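Local atomic coordinates of mandelate racemase / muconate lactonizing enzyme (Burkholderia pseudomallei, PDB entry 2POD), a protein that is a member of the enolase superfamily of unproven function, provisionally assigned a lyase activity, and carries a sodium ion in its metal site. Residues 120-125 with 347-352; 325-330 with 355-360. All coordinates share one frame; numbering follows the deposited sequence.

Contact 1 of 2, residues 120-125 with 347-352; sequences YNTCAG and ESVRAF
Thr122 and Glu347 join the ends of two parallel strands through a hydrogen bond from Thr122 OG1 to Glu347 OE2, 2.8 Å long. The hydroxyl meets OE2 from above the carboxylate plane, 59° out of it. Glu347 has CG anti to its own backbone N (chi1 -176°), and its extended chain carries the carboxylate past Tyr120 to Thr122. Glu347 OE1 comes within 2.8 Å of Tyr120 OH, with the ring and carboxylate planes turned 44° apart. Lys176 stands beside this pair, hydrogen-bonded to Tyr120 OH and in a long, weak ion pair with OE1.

Beneath these side chains, strands 117-122 and 346-348 pair as neighbouring parallel strands of the TIM-type barrel, Tyr120 beside Glu347 and Asn121 beside Ser348, and helix 350-356 follows the latter strand. Tyr120 O accepts from Ser348 N at 3.1 Å, and Ser348 O then accepts from Thr122 N. On the sheet face shared by Asn121 and Ser348, Asn121 OD1 takes the backbone N-H of Arg350 at 2.9 Å, in the carbonyl plane and on a lone pair. Arg350 is the first residue of helix 350-356, where an N-H lacks an acceptor in the helix itself; the amide of Asn121 supplies one from the neighbouring strand. The Arg350 side chain passes the amide at about a right angle and continues to salt bridges with Asp152 and Asp166. A water bridges Asn121 OD1 and Ser348 OG, and Ser348 OG also bonds Thr119.

Farther along, branched Val349 places CG1 3.4 Å from Thr122 O, and Gly125 O lies 3.7 Å from Phe352 CE1, at the ring edge. Polar groups thus line both faces: the amide oxygen accepts the first N-H of the helix, and Thr122 holds OE2 of a carboxylate near the metal site.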
loop_
_atom_site.group_PDB
_atom_site.type_symbol
_atom_site.label_atom_id
_atom_site.label_comp_id
_atom_site.label_asym_id
_atom_site.label_seq_id
_atom_site.Cartn_x
_atom_site.Cartn_y
_atom_site.Cartn_z
ATOM N N TYR B 120 20.303 -27.260 -19.415
ATOM C CA TYR B 120 19.400 -28.223 -18.798
ATOM C C TYR B 120 18.531 -28.849 -19.868
ATOM O O TYR B 120 18.237 -28.214 -20.885
ATOM C CB TYR B 120 18.545 -27.580 -17.690
ATOM C CG TYR B 120 17.384 -26.708 -18.130
ATOM C CD1 TYR B 120 16.089 -27.228 -18.242
ATOM C CD2 TYR B 120 17.573 -25.352 -18.407
ATOM C CE1 TYR B 120 15.018 -26.423 -18.645
ATOM C CE2 TYR B 120 16.506 -24.536 -18.798
ATOM C CZ TYR B 120 15.236 -25.081 -18.921
ATOM O OH TYR B 120 14.180 -24.282 -19.301
ATOM N N ASN B 121 18.122 -30.094 -19.640
ATOM C CA ASN B 121 17.388 -30.842 -20.656
ATOM C C ASN B 121 15.895 -30.839 -20.424
ATOM O O ASN B 121 15.403 -31.366 -19.427
ATOM C CB ASN B 121 17.911 -32.272 -20.806
ATOM C CG ASN B 121 17.522 -32.891 -22.139
ATOM O OD1 ASN B 121 18.075 -32.542 -23.183
ATOM N ND2 ASN B 121 16.553 -33.798 -22.113
ATOM N N THR B 122 15.175 -30.226 -21.352
ATOM C CA THR B 122 13.729 -30.332 -21.379
ATOM C C THR B 122 13.363 -31.694 -21.975
ATOM O O THR B 122 13.580 -31.946 -23.165
ATOM C CB THR B 122 13.118 -29.146 -22.156
ATOM O OG1 THR B 122 13.377 -27.942 -21.430
ATOM C CG2 THR B 122 11.615 -29.291 -22.347
ATOM N N CYS B 123 12.822 -32.566 -21.127
ATOM C CA CYS B 123 12.578 -33.966 -21.463
ATOM C C CYS B 123 11.355 -34.151 -22.367
ATOM O O CYS B 123 10.368 -34.779 -21.976
ATOM C CB CYS B 123 12.433 -34.801 -20.185
ATOM S SG CYS B 123 13.862 -34.727 -19.072
ATOM N N ALA B 124 11.428 -33.579 -23.568
ATOM C CA ALA B 124 10.459 -33.820 -24.636
ATOM C C ALA B 124 10.903 -34.993 -25.502
ATOM O O ALA B 124 12.103 -35.274 -25.616
ATOM C CB ALA B 124 10.299 -32.571 -25.487
ATOM N N GLY B 125 9.933 -35.671 -26.111
ATOM C CA GLY B 125 10.210 -36.627 -27.182
ATOM C C GLY B 125 10.455 -35.948 -28.522
ATOM O O GLY B 125 10.134 -34.764 -28.684
ATOM N N GLU B 347 18.138 -23.538 -21.786
ATOM C CA GLU B 347 17.311 -24.667 -22.237
ATOM C C GLU B 347 17.845 -25.284 -23.528
ATOM O O GLU B 347 18.155 -24.571 -24.480
ATOM C CB GLU B 347 15.862 -24.208 -22.432
ATOM C CG GLU B 347 14.870 -25.306 -22.808
ATOM C CD GLU B 347 13.424 -24.938 -22.491
ATOM O OE1 GLU B 347 13.192 -23.872 -21.881
ATOM O OE2 GLU B 347 12.515 -25.724 -22.837
ATOM N N SER B 348 17.969 -26.607 -23.530
ATOM C CA SER B 348 18.162 -27.370 -24.756
ATOM C C SER B 348 17.449 -28.717 -24.661
ATOM O O SER B 348 17.154 -29.201 -23.560
ATOM C CB SER B 348 19.654 -27.574 -25.027
ATOM O OG SER B 348 20.222 -28.506 -24.116
ATOM N N VAL B 349 17.160 -29.307 -25.819
ATOM C CA VAL B 349 16.507 -30.616 -25.899
ATOM C C VAL B 349 17.383 -31.560 -26.729
ATOM O O VAL B 349 17.597 -31.322 -27.915
ATOM C CB VAL B 349 15.097 -30.504 -26.541
ATOM C CG1 VAL B 349 14.365 -31.837 -26.484
ATOM C CG2 VAL B 349 14.275 -29.450 -25.839
ATOM N N ARG B 350 17.889 -32.620 -26.101
ATOM C CA ARG B 350 18.872 -33.500 -26.741
ATOM C C ARG B 350 18.336 -34.275 -27.946
ATOM O O ARG B 350 19.058 -34.480 -28.923
ATOM C CB ARG B 350 19.573 -34.413 -25.726
ATOM C CG ARG B 350 18.650 -35.335 -24.949
ATOM C CD ARG B 350 19.412 -36.182 -23.956
ATOM N NE ARG B 350 18.547 -37.223 -23.406
ATOM C CZ ARG B 350 18.973 -38.283 -22.725
ATOM N NH1 ARG B 350 20.265 -38.459 -22.487
ATOM N NH2 ARG B 350 18.095 -39.171 -22.281
ATOM N N ALA B 351 17.057 -34.649 -27.888
ATOM C CA ALA B 351 16.333 -35.229 -29.030
ATOM C C ALA B 351 16.207 -34.282 -30.229
ATOM O O ALA B 351 15.878 -34.714 -31.337
ATOM C CB ALA B 351 14.953 -35.703 -28.591
ATOM N N PHE B 352 16.458 -32.997 -30.002
ATOM C CA PHE B 352 16.341 -31.993 -31.050
ATOM C C PHE B 352 17.716 -31.744 -31.677
ATOM O O PHE B 352 17.871 -31.868 -32.897
ATOM C CB PHE B 352 15.758 -30.687 -30.490
ATOM C CG PHE B 352 14.256 -30.696 -30.294
ATOM C CD1 PHE B 352 13.549 -31.882 -30.081
ATOM C CD2 PHE B 352 13.550 -29.491 -30.293
ATOM C CE1 PHE B 352 12.167 -31.869 -29.895
ATOM C CE2 PHE B 352 12.165 -29.470 -30.102
ATOM C CZ PHE B 352 11.474 -30.663 -29.902
HETATM O O HOH W 1 15.234 -34.718 -25.085
HETATM O O HOH W 2 20.243 -31.059 -23.292
#

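Contact 2 of 2, residues 325-330 with 355-360; sequences TGPVVL and GWYRDL
Trp356 brings the six-membered part of its indole against the loop that precedes helix 327-339, with CZ2 3.8 Å from Thr325 O and CH2 4.3 Å from Gly326 CA. Glycine suits this N-cap position, where the ring of the following Pro327 stands close. Phe16 stacks on the same indole.

Tyr357 carries most of the contact. With CG beside its backbone N and opposite the carbonyl carbon (chi1 -78°), the phenol reaches toward the helix start and lies against Pro327. Pro327 CB sits 4.0 Å from the centroid of the Tyr357 ring and 13° off the normal, a CH-pi contact over the face. Proline fits the first turn of the helix, where its missing N-H costs no helical bond. At the ring edge, crossing at about a right angle, Leu330 CD1 comes to 4.1 Å from Tyr357 CE1.

The phenol oxygen turns to Thr325 O, but the modelled 2.4 Å from Tyr357 OH is too short to trust. Barrel helix 327-339 thus packs its N-terminal end on residues 356-357; Glu35 of the N-terminal domain bonds Val328 N and Val329 N. The chemistry is mainly apolar and aromatic, with the Tyr357 hydroxyl among oxygens of Thr325 and Asp323.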
loop_
_atom_site.group_PDB
_atom_site.type_symbol
_atom_site.label_atom_id
_atom_site.label_comp_id
_atom_site.label_asym_id
_atom_site.label_seq_id
_atom_site.Cartn_x
_atom_site.Cartn_y
_atom_site.Cartn_z
ATOM N N THR B 325 12.448 -25.406 -29.204
ATOM C CA THR B 325 11.826 -25.075 -30.490
ATOM C C THR B 325 12.791 -25.303 -31.652
ATOM O O THR B 325 13.409 -26.359 -31.727
ATOM C CB THR B 325 11.209 -23.653 -30.516
ATOM O OG1 THR B 325 12.208 -22.683 -30.187
ATOM C CG2 THR B 325 10.050 -23.545 -29.528
ATOM N N GLY B 326 12.916 -24.333 -32.553
ATOM C CA GLY B 326 13.801 -24.477 -33.709
ATOM C C GLY B 326 15.271 -24.198 -33.417
ATOM O O GLY B 326 15.597 -23.645 -32.362
ATOM N N PRO B 327 16.171 -24.593 -34.349
ATOM C CA PRO B 327 17.620 -24.453 -34.164
ATOM C C PRO B 327 18.140 -23.016 -34.119
ATOM O O PRO B 327 19.137 -22.751 -33.439
ATOM C CB PRO B 327 18.201 -25.190 -35.378
ATOM C CG PRO B 327 17.131 -25.140 -36.396
ATOM C CD PRO B 327 15.855 -25.252 -35.630
ATOM N N VAL B 328 17.483 -22.102 -34.834
ATOM C CA VAL B 328 17.944 -20.714 -34.908
ATOM C C VAL B 328 17.678 -19.997 -33.590
ATOM O O VAL B 328 18.528 -19.236 -33.110
ATOM C CB VAL B 328 17.322 -19.953 -36.107
ATOM C CG1 VAL B 328 17.527 -18.440 -36.000
ATOM C CG2 VAL B 328 17.885 -20.474 -37.400
ATOM N N VAL B 329 16.514 -20.279 -33.001
ATOM C CA VAL B 329 16.163 -19.792 -31.662
ATOM C C VAL B 329 17.138 -20.285 -30.590
ATOM O O VAL B 329 17.593 -19.492 -29.770
ATOM C CB VAL B 329 14.666 -20.072 -31.314
ATOM C CG1 VAL B 329 14.402 -20.052 -29.814
ATOM C CG2 VAL B 329 13.790 -19.054 -31.998
ATOM N N LEU B 330 17.497 -21.570 -30.639
ATOM C CA LEU B 330 18.467 -22.160 -29.701
ATOM C C LEU B 330 19.838 -21.489 -29.788
ATOM O O LEU B 330 20.545 -21.367 -28.794
ATOM C CB LEU B 330 18.611 -23.671 -29.955
ATOM C CG LEU B 330 19.166 -24.660 -28.910
ATOM C CD1 LEU B 330 20.412 -25.366 -29.378
ATOM C CD2 LEU B 330 19.358 -24.132 -27.491
ATOM N N GLY B 355 19.109 -34.827 -32.872
ATOM C CA GLY B 355 18.119 -35.337 -33.811
ATOM C C GLY B 355 17.876 -34.419 -34.992
ATOM O O GLY B 355 18.781 -34.173 -35.791
ATOM N N TRP B 356 16.650 -33.903 -35.087
ATOM C CA TRP B 356 16.138 -33.288 -36.312
ATOM C C TRP B 356 16.710 -31.921 -36.702
ATOM O O TRP B 356 16.411 -31.421 -37.789
ATOM C CB TRP B 356 14.605 -33.256 -36.312
ATOM C CG TRP B 356 13.964 -32.372 -35.258
ATOM C CD1 TRP B 356 13.586 -32.744 -33.999
ATOM C CD2 TRP B 356 13.603 -30.987 -35.391
ATOM N NE1 TRP B 356 13.026 -31.677 -33.337
ATOM C CE2 TRP B 356 13.023 -30.587 -34.167
ATOM C CE3 TRP B 356 13.725 -30.043 -36.420
ATOM C CZ2 TRP B 356 12.560 -29.285 -33.944
ATOM C CZ3 TRP B 356 13.258 -28.746 -36.198
ATOM C CH2 TRP B 356 12.688 -28.382 -34.969
ATOM N N TYR B 357 17.525 -31.329 -35.827
ATOM C CA TYR B 357 18.211 -30.057 -36.116
ATOM C C TYR B 357 19.302 -30.251 -37.173
ATOM O O TYR B 357 19.578 -29.341 -37.965
ATOM C CB TYR B 357 18.879 -29.487 -34.856
ATOM C CG TYR B 357 18.000 -28.775 -33.838
ATOM C CD1 TYR B 357 18.577 -28.160 -32.727
ATOM C CD2 TYR B 357 16.614 -28.713 -33.973
ATOM C CE1 TYR B 357 17.809 -27.513 -31.774
ATOM C CE2 TYR B 357 15.833 -28.058 -33.025
ATOM C CZ TYR B 357 16.440 -27.460 -31.925
ATOM O OH TYR B 357 15.685 -26.812 -30.970
ATOM N N ARG B 358 19.912 -31.439 -37.169
ATOM C CA ARG B 358 21.231 -31.677 -37.771
ATOM C C ARG B 358 21.249 -31.502 -39.289
ATOM O O ARG B 358 22.265 -31.103 -39.863
ATOM C CB ARG B 358 21.745 -33.072 -37.406
ATOM C CG ARG B 358 22.058 -33.269 -35.930
ATOM C CD ARG B 358 23.392 -33.982 -35.738
ATOM N NE ARG B 358 24.085 -33.524 -34.535
ATOM C CZ ARG B 358 24.884 -32.457 -34.473
ATOM N NH1 ARG B 358 25.113 -31.712 -35.549
ATOM N NH2 ARG B 358 25.458 -32.133 -33.322
ATOM N N ASP B 359 20.114 -31.786 -39.924
ATOM C CA ASP B 359 19.996 -31.775 -41.382
ATOM C C ASP B 359 19.785 -30.372 -41.929
ATOM O O ASP B 359 20.042 -30.112 -43.109
ATOM C CB ASP B 359 18.842 -32.679 -41.827
ATOM C CG ASP B 359 18.697 -33.909 -40.948
ATOM O OD1 ASP B 359 17.949 -33.836 -39.946
ATOM O OD2 ASP B 359 19.342 -34.939 -41.253
ATOM N N LEU B 360 19.315 -29.471 -41.069
ATOM C CA LEU B 360 18.657 -28.248 -41.524
ATOM C C LEU B 360 19.597 -27.056 -41.609
ATOM O O LEU B 360 19.358 -26.129 -42.393
ATOM C CB LEU B 360 17.455 -27.900 -40.642
ATOM C CG LEU B 360 16.519 -29.003 -40.142
ATOM C CD1 LEU B 360 15.483 -28.406 -39.214
ATOM C CD2 LEU B 360 15.847 -29.762 -41.276
#

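In the fold
Contacts 1 and 2 lie side by side, their centres about 12 Å apart, and share helix 350-356: contact 1 uses its beginning, contact 2 its later part and the residues after it. A probable hydrogen bond from Tyr357 N to Phe352 O, 3.0 Å, passes from one to the other, and Leu330 CD2 packs 3.3 Å from Glu347 O. Contact 1 joins strands 117-122 and 346-348 of the TIM-type barrel of the C-terminal domain; contact 2 packs the start of helix 327-339 against residues 355-360. The sodium ion held by Glu220, Glu246 and Glu272 lies about 5 Å from the Glu347 side chain and about 8 Å from that of Thr325, so contact 1 borders the metal site more closely.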